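Local coordinates for member of DUF4221 family (Bacteroides vulgatus, PDB 3S9J), which is of unknown function but folds as a six-bladed beta-propeller that holds sodium ions in the crystal, at residues 190-196 with 246-251; 266-270 with 327-331; 124-130 with 147-152. All blocks are in the same frame, centred on the assembly; numbering follows the deposited sequence.

Contact 1. Residues 190-196 with 246-251; sequences EEYDNIA and PKLGNS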
loop_
_atom_site.group_PDB
_atom_site.type_symbol
_atom_site.label_atom_id
_atom_site.label_comp_id
_atom_site.label_asym_id
_atom_site.label_seq_id
_atom_site.Cartn_x
_atom_site.Cartn_y
_atom_site.Cartn_z
ATOM N N GLU A 190 -21.878 10.798 -5.544
ATOM C CA GLU A 190 -21.818 12.256 -5.402
ATOM C C GLU A 190 -21.189 12.919 -6.616
ATOM O O GLU A 190 -20.219 12.408 -7.175
ATOM C CB GLU A 190 -21.048 12.657 -4.143
ATOM C CG GLU A 190 -21.694 12.190 -2.843
ATOM C CD GLU A 190 -21.377 10.755 -2.485
ATOM O OE1 GLU A 190 -20.367 10.219 -2.997
ATOM O OE2 GLU A 190 -22.138 10.162 -1.682
ATOM N N GLU A 191 -21.733 14.068 -7.016
ATOM C CA GLU A 191 -21.225 14.798 -8.167
ATOM C C GLU A 191 -20.786 16.192 -7.745
ATOM O O GLU A 191 -21.526 17.163 -7.879
ATOM C CB GLU A 191 -22.279 14.841 -9.276
ATOM C CG GLU A 191 -22.548 13.457 -9.883
ATOM C CD GLU A 191 -23.524 13.476 -11.046
ATOM O OE1 GLU A 191 -24.428 14.334 -11.045
ATOM O OE2 GLU A 191 -23.405 12.621 -11.958
ATOM N N TYR A 192 -19.585 16.271 -7.199
ATOM C CA TYR A 192 -19.025 17.529 -6.725
ATOM C C TYR A 192 -18.159 18.189 -7.809
ATOM O O TYR A 192 -17.667 17.523 -8.718
ATOM C CB TYR A 192 -18.198 17.289 -5.464
ATOM C CG TYR A 192 -18.963 16.698 -4.286
ATOM C CD1 TYR A 192 -20.171 17.250 -3.851
ATOM C CD2 TYR A 192 -18.457 15.608 -3.580
ATOM C CE1 TYR A 192 -20.856 16.713 -2.753
ATOM C CE2 TYR A 192 -19.131 15.078 -2.482
ATOM C CZ TYR A 192 -20.325 15.623 -2.084
ATOM O OH TYR A 192 -20.971 15.072 -0.993
ATOM N N ASP A 193 -17.984 19.503 -7.717
ATOM C CA ASP A 193 -17.080 20.206 -8.620
ATOM C C ASP A 193 -15.640 19.779 -8.397
ATOM O O ASP A 193 -14.884 19.685 -9.354
ATOM C CB ASP A 193 -17.180 21.723 -8.445
ATOM C CG ASP A 193 -18.435 22.307 -9.073
ATOM O OD1 ASP A 193 -18.951 21.731 -10.059
ATOM O OD2 ASP A 193 -18.892 23.353 -8.570
ATOM N N ASN A 194 -15.267 19.543 -7.131
ATOM C CA ASN A 194 -13.936 19.090 -6.765
ATOM C C ASN A 194 -13.971 18.089 -5.608
ATOM O O ASN A 194 -14.501 18.375 -4.514
ATOM C CB ASN A 194 -13.029 20.276 -6.416
ATOM C CG ASN A 194 -12.812 21.225 -7.610
ATOM O OD1 ASN A 194 -11.847 21.083 -8.365
ATOM N ND2 ASN A 194 -13.734 22.170 -7.792
ATOM N N ILE A 195 -13.397 16.918 -5.863
ATOM C CA ILE A 195 -13.450 15.790 -4.936
ATOM C C ILE A 195 -12.266 15.842 -3.994
ATOM O O ILE A 195 -11.118 15.983 -4.432
ATOM C CB ILE A 195 -13.451 14.437 -5.698
ATOM C CG1 ILE A 195 -14.720 14.290 -6.523
ATOM C CG2 ILE A 195 -13.307 13.238 -4.722
ATOM C CD1 ILE A 195 -14.582 13.244 -7.620
ATOM N N ALA A 196 -12.556 15.696 -2.698
ATOM C CA ALA A 196 -11.555 15.777 -1.619
ATOM C C ALA A 196 -10.922 14.425 -1.315
ATOM O O ALA A 196 -9.799 14.361 -0.793
ATOM C CB ALA A 196 -12.194 16.345 -0.338
ATOM N N PRO A 246 -18.790 3.733 -0.992
ATOM C CA PRO A 246 -17.986 4.908 -0.794
ATOM C C PRO A 246 -18.785 6.191 -0.719
ATOM O O PRO A 246 -19.905 6.287 -1.229
ATOM C CB PRO A 246 -17.039 4.913 -2.023
ATOM C CG PRO A 246 -17.029 3.509 -2.490
ATOM C CD PRO A 246 -18.416 3.035 -2.236
ATOM N N LYS A 247 -18.210 7.133 -0.004
ATOM C CA LYS A 247 -18.791 8.461 0.158
ATOM C C LYS A 247 -17.680 9.418 -0.209
ATOM O O LYS A 247 -16.697 9.557 0.520
ATOM C CB LYS A 247 -19.253 8.707 1.600
ATOM C CG LYS A 247 -20.523 9.566 1.703
ATOM C CD LYS A 247 -20.273 11.070 1.606
ATOM C CE LYS A 247 -20.291 11.749 2.981
ATOM N NZ LYS A 247 -18.945 12.260 3.432
ATOM N N LEU A 248 -17.830 10.058 -1.354
ATOM C CA LEU A 248 -16.827 11.012 -1.779
ATOM C C LEU A 248 -16.853 12.244 -0.871
ATOM O O LEU A 248 -17.911 12.686 -0.452
ATOM C CB LEU A 248 -17.066 11.415 -3.226
ATOM C CG LEU A 248 -16.964 10.289 -4.271
ATOM C CD1 LEU A 248 -17.312 10.838 -5.651
ATOM C CD2 LEU A 248 -15.555 9.657 -4.300
ATOM N N GLY A 249 -15.683 12.801 -0.614
ATOM C CA GLY A 249 -15.575 14.074 0.071
ATOM C C GLY A 249 -15.707 15.234 -0.899
ATOM O O GLY A 249 -15.247 15.168 -2.039
ATOM N N ASN A 250 -16.345 16.290 -0.426
ATOM C CA ASN A 250 -16.505 17.531 -1.159
ATOM C C ASN A 250 -15.414 18.528 -0.751
ATOM O O ASN A 250 -15.341 18.906 0.413
ATOM C CB ASN A 250 -17.874 18.100 -0.857
ATOM C CG ASN A 250 -18.150 19.387 -1.599
ATOM O OD1 ASN A 250 -17.288 19.916 -2.304
ATOM N ND2 ASN A 250 -19.357 19.904 -1.434
ATOM N N SER A 251 -14.563 18.944 -1.689
ATOM C CA SER A 251 -13.485 19.903 -1.376
ATOM C C SER A 251 -13.997 21.218 -0.773
ATOM O O SER A 251 -13.335 21.790 0.088
ATOM C CB SER A 251 -12.626 20.210 -2.621
ATOM O OG SER A 251 -11.787 19.109 -2.918
HETATM O O HOH W 1 -20.420 7.802 -3.532
HETATM O O HOH W 2 -16.992 20.822 -4.954
#
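Ile-195 and Asn-250 form the non-hydrogen-bonded pair of a small two-stranded antiparallel sheet, their CA atoms 5.2 Å apart and their side chains diverging. Beside this pair, Ala-196 N donates an almost straight bond (178°) to Gly-249 O at 2.8 Å, and Ser-251 N reaches Asn-194 O at 2.9 Å, with a weak second bond from Ser-251 OG to the same oxygen. The Tyr-192 ring lies between two residues: Asn-250 CB sits 3.5 Å from its centroid, over the middle of one face, while Glu-190 CB covers the rim of the other. With CG of Asn-250 anti to the backbone N (chi1 -179°), its amide stacks on the ring, the planes 15° apart, and its OD1 accepts from Met-252 N. Within the six-bladed propeller this sheet stands apart from the blades, joining the segment after strand 177-183 to the one leading into helix 255-263. Without the Tyr-192 ring, as with an alanine here, the Asn-250 amide would probably lose the surface it stacks on and face a gap. Farther along, where Glu-190 bends at chi2, Leu-248 N donates to its OE1 at 3.0 Å from above the carboxylate plane; a nearby water donates to Pro-246 O.

Contact 2. Residues 266-270 with 327-331; sequences RYWHI and FYKMS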
loop_
_atom_site.group_PDB
_atom_site.type_symbol
_atom_site.label_atom_id
_atom_site.label_comp_id
_atom_site.label_asym_id
_atom_site.label_seq_id
_atom_site.Cartn_x
_atom_site.Cartn_y
_atom_site.Cartn_z
ATOM N N ARG A 266 -13.499 2.516 7.546
ATOM C CA ARG A 266 -13.204 2.209 6.155
ATOM C C ARG A 266 -12.239 1.064 6.124
ATOM O O ARG A 266 -11.618 0.720 7.141
ATOM C CB ARG A 266 -12.575 3.396 5.425
ATOM C CG ARG A 266 -11.264 3.889 5.990
ATOM C CD ARG A 266 -10.673 4.968 5.079
ATOM N NE ARG A 266 -9.602 5.727 5.732
ATOM C CZ ARG A 266 -9.052 6.840 5.234
ATOM N NH1 ARG A 266 -9.450 7.341 4.072
ATOM N NH2 ARG A 266 -8.105 7.476 5.918
ATOM N N TYR A 267 -12.104 0.473 4.948
ATOM C CA TYR A 267 -11.105 -0.557 4.749
ATOM C C TYR A 267 -9.775 0.117 4.394
ATOM O O TYR A 267 -9.724 1.301 4.014
ATOM C CB TYR A 267 -11.568 -1.587 3.695
ATOM C CG TYR A 267 -12.812 -2.256 4.229
ATOM C CD1 TYR A 267 -12.703 -3.290 5.146
ATOM C CD2 TYR A 267 -14.065 -1.747 3.966
ATOM C CE1 TYR A 267 -13.822 -3.851 5.741
ATOM C CE2 TYR A 267 -15.205 -2.319 4.554
ATOM C CZ TYR A 267 -15.066 -3.355 5.443
ATOM O OH TYR A 267 -16.180 -3.911 6.041
ATOM N N TRP A 268 -8.692 -0.647 4.551
ATOM C CA TRP A 268 -7.355 -0.143 4.215
ATOM C C TRP A 268 -6.637 -1.208 3.372
ATOM O O TRP A 268 -7.160 -1.548 2.313
ATOM C CB TRP A 268 -6.583 0.359 5.451
ATOM C CG TRP A 268 -5.489 1.336 5.113
ATOM C CD1 TRP A 268 -4.147 1.157 5.267
ATOM C CD2 TRP A 268 -5.657 2.632 4.555
ATOM N NE1 TRP A 268 -3.471 2.268 4.848
ATOM C CE2 TRP A 268 -4.371 3.188 4.392
ATOM C CE3 TRP A 268 -6.772 3.381 4.152
ATOM C CZ2 TRP A 268 -4.172 4.452 3.879
ATOM C CZ3 TRP A 268 -6.556 4.656 3.633
ATOM C CH2 TRP A 268 -5.262 5.174 3.499
ATOM N N HIS A 269 -5.492 -1.753 3.811
ATOM C CA HIS A 269 -4.746 -2.690 2.982
ATOM C C HIS A 269 -5.569 -3.905 2.560
ATOM O O HIS A 269 -6.350 -4.459 3.354
ATOM C CB HIS A 269 -3.544 -3.304 3.708
ATOM C CG HIS A 269 -2.637 -2.341 4.399
ATOM N ND1 HIS A 269 -1.911 -1.374 3.728
ATOM C CD2 HIS A 269 -2.229 -2.304 5.685
ATOM C CE1 HIS A 269 -1.129 -0.754 4.591
ATOM N NE2 HIS A 269 -1.310 -1.292 5.790
ATOM N N ILE A 270 -5.338 -4.355 1.333
ATOM C CA ILE A 270 -5.543 -5.753 0.989
ATOM C C ILE A 270 -4.154 -6.330 0.683
ATOM O O ILE A 270 -3.388 -5.769 -0.091
ATOM C CB ILE A 270 -6.588 -5.959 -0.161
ATOM C CG1 ILE A 270 -6.858 -7.464 -0.436
ATOM C CG2 ILE A 270 -6.164 -5.238 -1.444
ATOM C CD1 ILE A 270 -7.550 -8.196 0.735
ATOM N N PHE A 327 1.380 0.391 14.344
ATOM C CA PHE A 327 1.459 1.314 13.236
ATOM C C PHE A 327 1.201 0.450 11.994
ATOM O O PHE A 327 2.142 -0.055 11.347
ATOM C CB PHE A 327 2.820 2.027 13.189
ATOM C CG PHE A 327 2.831 3.191 12.257
ATOM C CD1 PHE A 327 2.450 4.459 12.705
ATOM C CD2 PHE A 327 3.109 3.029 10.915
ATOM C CE1 PHE A 327 2.411 5.553 11.818
ATOM C CE2 PHE A 327 3.067 4.117 10.055
ATOM C CZ PHE A 327 2.709 5.361 10.506
ATOM N N TYR A 328 -0.085 0.202 11.711
ATOM C CA TYR A 328 -0.434 -0.805 10.708
ATOM C C TYR A 328 -0.150 -0.362 9.282
ATOM O O TYR A 328 -0.168 -1.210 8.385
ATOM C CB TYR A 328 -1.884 -1.293 10.865
ATOM C CG TYR A 328 -2.943 -0.223 10.757
ATOM C CD1 TYR A 328 -3.334 0.258 9.502
ATOM C CD2 TYR A 328 -3.547 0.305 11.874
ATOM C CE1 TYR A 328 -4.295 1.257 9.374
ATOM C CE2 TYR A 328 -4.550 1.288 11.759
ATOM C CZ TYR A 328 -4.915 1.762 10.523
ATOM O OH TYR A 328 -5.856 2.743 10.370
ATOM N N LYS A 329 0.129 0.913 9.069
ATOM C CA LYS A 329 0.590 1.388 7.783
ATOM C C LYS A 329 2.052 1.006 7.473
ATOM O O LYS A 329 2.564 1.342 6.397
ATOM C CB LYS A 329 0.344 2.889 7.624
ATOM C CG LYS A 329 -1.156 3.189 7.661
ATOM C CD LYS A 329 -1.484 4.603 7.265
ATOM C CE LYS A 329 -2.969 4.857 7.353
ATOM N NZ LYS A 329 -3.364 6.267 6.978
HETATM N N MSE A 330 2.676 0.274 8.403
HETATM C CA MSE A 330 3.913 -0.468 8.150
HETATM C C MSE A 330 3.694 -1.943 8.482
HETATM O O MSE A 330 3.944 -2.401 9.615
HETATM C CB MSE A 330 5.074 0.101 8.946
HETATM C CG MSE A 330 5.681 1.359 8.332
HETATM SE SE MSE A 330 7.428 1.790 9.060
HETATM C CE MSE A 330 6.891 2.234 10.889
ATOM N N SER A 331 3.134 -2.659 7.516
ATOM C CA SER A 331 2.840 -4.081 7.651
ATOM C C SER A 331 3.440 -4.810 6.444
ATOM O O SER A 331 3.553 -4.223 5.367
ATOM C CB SER A 331 1.322 -4.334 7.726
ATOM O OG SER A 331 0.794 -3.816 8.933
#
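His-269 donates from NE2 to Tyr-328 O at 2.8 Å, linking two neighbouring blades of the propeller through their inner strands, 266-273 and 327-334. The backbones stand well apart, the closest CA atoms being those of His-269 and Lys-329 at 8.3 Å, and side chains make the crossing. The tight part centres on this carbonyl, presented by a type I turn from Phe-327 to Met-330. It lies close to the imidazole plane and is gripped twice, His-269 NE2 and Ser-331 OG arriving from opposite faces of the carbonyl plane. His-269 ND1 accepts from the backbone N of Asn-135, so both ring nitrogens are engaged, which should fix the rotation of the ring; Trp-268 CD1 lies over the centre of the imidazole. Lys-329, extended beyond CG, runs across the indole, its CE 3.6 Å from Trp-268 NE1, and ends with NZ bonded to Thr-298; NE1 itself donates to Tyr-133 O. The looser side is the offset edge-to-face pair, in which Tyr-328 turns an edge toward the face of Trp-268, the phenol centroid 6.0 Å from that of the five-membered ring and the planes at 73°. A glycerol, probably from the crystallisation liquor, is hydrogen-bonded to the backbone N atoms of Tyr-328 and Lys-329, and Tyr-328 OH is held by Glu-284. The nearest atoms of the two rings are Trp-268 CD1 and Tyr-328 CE1, 4.1 Å apart.

Contact 3. Residues 124-130 with 147-152; sequences RFTPLSF and LRQEIL. With FMT (formic acid), chain L.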
loop_
_atom_site.group_PDB
_atom_site.type_symbol
_atom_site.label_atom_id
_atom_site.label_comp_id
_atom_site.label_asym_id
_atom_site.label_seq_id
_atom_site.Cartn_x
_atom_site.Cartn_y
_atom_site.Cartn_z
ATOM N N ARG A 124 -0.510 14.144 -20.646
ATOM C CA ARG A 124 -0.920 14.833 -19.416
ATOM C C ARG A 124 -0.222 14.265 -18.184
ATOM O O ARG A 124 0.145 13.077 -18.131
ATOM C CB ARG A 124 -2.431 14.733 -19.224
ATOM C CG ARG A 124 -3.240 15.620 -20.153
ATOM C CD ARG A 124 -4.666 15.738 -19.626
ATOM N NE ARG A 124 -5.453 14.545 -19.924
ATOM C CZ ARG A 124 -6.561 14.206 -19.275
ATOM N NH1 ARG A 124 -7.004 14.964 -18.275
ATOM N NH2 ARG A 124 -7.216 13.104 -19.623
ATOM N N PHE A 125 -0.038 15.122 -17.184
ATOM C CA PHE A 125 0.454 14.677 -15.901
ATOM C C PHE A 125 -0.523 13.671 -15.332
ATOM O O PHE A 125 -1.737 13.880 -15.364
ATOM C CB PHE A 125 0.587 15.853 -14.923
ATOM C CG PHE A 125 0.953 15.414 -13.536
ATOM C CD1 PHE A 125 2.282 15.216 -13.191
ATOM C CD2 PHE A 125 -0.035 15.143 -12.608
ATOM C CE1 PHE A 125 2.621 14.770 -11.907
ATOM C CE2 PHE A 125 0.303 14.689 -11.325
ATOM C CZ PHE A 125 1.642 14.506 -10.998
ATOM N N THR A 126 0.011 12.584 -14.765
ATOM C CA THR A 126 -0.805 11.610 -14.037
ATOM C C THR A 126 -0.013 11.158 -12.797
ATOM O O THR A 126 1.192 10.918 -12.893
ATOM C CB THR A 126 -1.234 10.388 -14.941
ATOM O OG1 THR A 126 -1.990 9.465 -14.169
ATOM C CG2 THR A 126 -0.045 9.679 -15.540
ATOM N N PRO A 127 -0.674 11.090 -11.618
ATOM C CA PRO A 127 0.098 10.682 -10.428
ATOM C C PRO A 127 0.764 9.314 -10.587
ATOM O O PRO A 127 0.124 8.369 -11.018
ATOM C CB PRO A 127 -0.946 10.687 -9.301
ATOM C CG PRO A 127 -1.918 11.779 -9.737
ATOM C CD PRO A 127 -1.995 11.648 -11.257
ATOM N N LEU A 128 2.044 9.252 -10.226
ATOM C CA LEU A 128 2.854 8.022 -10.287
ATOM C C LEU A 128 3.217 7.613 -8.882
ATOM O O LEU A 128 3.933 8.352 -8.191
ATOM C CB LEU A 128 4.168 8.276 -11.010
ATOM C CG LEU A 128 4.054 8.755 -12.425
ATOM C CD1 LEU A 128 5.468 8.964 -12.973
ATOM C CD2 LEU A 128 3.253 7.726 -13.211
ATOM N N SER A 129 2.735 6.461 -8.448
ATOM C CA SER A 129 3.076 6.001 -7.125
ATOM C C SER A 129 2.954 4.504 -6.987
ATOM O O SER A 129 2.178 3.851 -7.701
ATOM C CB SER A 129 2.162 6.675 -6.067
ATOM O OG SER A 129 2.542 6.279 -4.748
ATOM N N PHE A 130 3.767 3.994 -6.083
ATOM C CA PHE A 130 3.605 2.674 -5.492
ATOM C C PHE A 130 4.240 2.765 -4.101
ATOM O O PHE A 130 5.052 3.672 -3.825
ATOM C CB PHE A 130 4.159 1.515 -6.355
ATOM C CG PHE A 130 5.442 1.808 -7.089
ATOM C CD1 PHE A 130 6.664 1.743 -6.455
ATOM C CD2 PHE A 130 5.429 2.047 -8.467
ATOM C CE1 PHE A 130 7.839 2.010 -7.168
ATOM C CE2 PHE A 130 6.603 2.299 -9.166
ATOM C CZ PHE A 130 7.803 2.261 -8.514
ATOM N N LEU A 147 0.539 0.132 -12.560
ATOM C CA LEU A 147 0.390 1.154 -11.511
ATOM C C LEU A 147 -1.077 1.591 -11.408
ATOM O O LEU A 147 -1.731 1.704 -12.431
ATOM C CB LEU A 147 1.152 2.446 -11.889
ATOM C CG LEU A 147 2.687 2.561 -11.856
ATOM C CD1 LEU A 147 3.080 3.900 -11.270
ATOM C CD2 LEU A 147 3.328 1.471 -11.070
ATOM N N ARG A 148 -1.517 1.971 -10.217
ATOM C CA ARG A 148 -2.815 2.607 -10.055
ATOM C C ARG A 148 -2.861 3.913 -10.808
ATOM O O ARG A 148 -1.863 4.644 -10.892
ATOM C CB ARG A 148 -3.072 2.867 -8.555
ATOM C CG ARG A 148 -4.213 3.773 -8.222
ATOM C CD ARG A 148 -4.485 3.747 -6.711
ATOM N NE ARG A 148 -5.409 4.802 -6.326
ATOM C CZ ARG A 148 -5.084 6.054 -6.018
ATOM N NH1 ARG A 148 -3.823 6.473 -6.044
ATOM N NH2 ARG A 148 -6.060 6.905 -5.700
ATOM N N GLN A 149 -4.043 4.244 -11.304
ATOM C CA GLN A 149 -4.283 5.540 -11.902
ATOM C C GLN A 149 -5.453 6.259 -11.190
ATOM O O GLN A 149 -6.421 5.621 -10.769
ATOM C CB GLN A 149 -4.569 5.381 -13.389
ATOM C CG GLN A 149 -3.312 4.967 -14.141
ATOM C CD GLN A 149 -2.317 6.092 -14.255
ATOM O OE1 GLN A 149 -2.474 6.997 -15.083
ATOM N NE2 GLN A 149 -1.287 6.050 -13.443
ATOM N N GLU A 150 -5.286 7.573 -11.042
ATOM C CA GLU A 150 -6.305 8.410 -10.401
ATOM C C GLU A 150 -7.234 9.016 -11.478
ATOM O O GLU A 150 -7.042 8.797 -12.684
ATOM C CB GLU A 150 -5.621 9.471 -9.504
ATOM C CG GLU A 150 -4.886 8.868 -8.263
ATOM C CD GLU A 150 -4.317 9.923 -7.313
ATOM O OE1 GLU A 150 -4.567 11.117 -7.566
ATOM O OE2 GLU A 150 -3.616 9.576 -6.318
ATOM N N ILE A 151 -8.273 9.743 -11.050
ATOM C CA ILE A 151 -9.215 10.357 -11.990
ATOM C C ILE A 151 -8.588 11.492 -12.835
ATOM O O ILE A 151 -7.685 12.170 -12.390
ATOM C CB ILE A 151 -10.487 10.868 -11.261
ATOM C CG1 ILE A 151 -10.115 11.935 -10.226
ATOM C CG2 ILE A 151 -11.201 9.682 -10.608
ATOM C CD1 ILE A 151 -11.294 12.605 -9.538
ATOM N N LEU A 152 -9.085 11.689 -14.049
ATOM C CA LEU A 152 -8.441 12.600 -15.008
ATOM C C LEU A 152 -9.142 13.952 -15.116
ATOM O O LEU A 152 -8.781 14.789 -15.942
ATOM C CB LEU A 152 -8.346 11.939 -16.389
ATOM C CG LEU A 152 -7.317 10.800 -16.530
ATOM C CD1 LEU A 152 -7.304 10.301 -17.989
ATOM C CD2 LEU A 152 -5.897 11.218 -16.035
HETATM C C FMT L . -5.139 10.941 -21.758
HETATM O O1 FMT L . -4.516 10.110 -22.462
HETATM O O2 FMT L . -4.665 12.003 -21.297
HETATM O O HOH W 3 -2.489 8.486 -11.775
HETATM O O HOH W 4 0.211 6.024 -9.708
HETATM O O HOH W 5 0.135 2.042 -7.603
#
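Thr-126 turns OG1 opposite its backbone N (chi1 178°), and Gln-149 folds back at chi2 (-72°), bringing the hydroxyl to Gln-149 OE1 at 2.7 Å, where it donates from above the amide carbonyl plane. The other end of that amide is held, Gln-149 NE2 donating to Arg-148 O at 3.0 Å. These residues pack the loop between strands 112-117 and 139-141, which connects two successive blades of the propeller, against the end of strand 144-148 in the second. No backbone hydrogen bond joins the segments. Instead one water donates to Thr-126 OG1 and Pro-127 O and accepts from Glu-150 N, another joins Pro-127 O, Ser-129 N and Arg-148 O, and a third links Ser-129 O to Arg-148 N. Near Phe-130 the contact turns apolar, where in one conformer Leu-147 CD2 meets the ring edge. In one of its two conformers Arg-124 NH1 donates to a lone pair of Leu-152 O at 2.9 Å, while NE and NH2 reach O2 of a bound formic acid, which Thr-120 and Glu-122 also bind. The guanidinium thus serves a carbonyl and, probably, a formate anion, consistent with a small anion-binding spot, although the molecule probably comes from the crystallisation liquor.

Contact 2 lies nearest the middle of the propeller, about 8 Å from the chain centre, and all its touching residues are buried; contact 3, about 15 Å out, and contact 1, about 23 Å out, are only partly buried. The chemistry follows: side chains from two inner strands cross a backbone gap in contact 2, waters bridge a loop and a strand end in contact 3, and short backbone pairing, a tyrosine-amide stack and a carboxylate bond make contact 1. Contacts 1 and 3 share a neighbourhood, since 190-196 follows the last strand of the blade that contains 147-148, and they touch where Ile-195 CD1 packs 3.9 Å from Ile-151 CD1. Contact 2 touches neither.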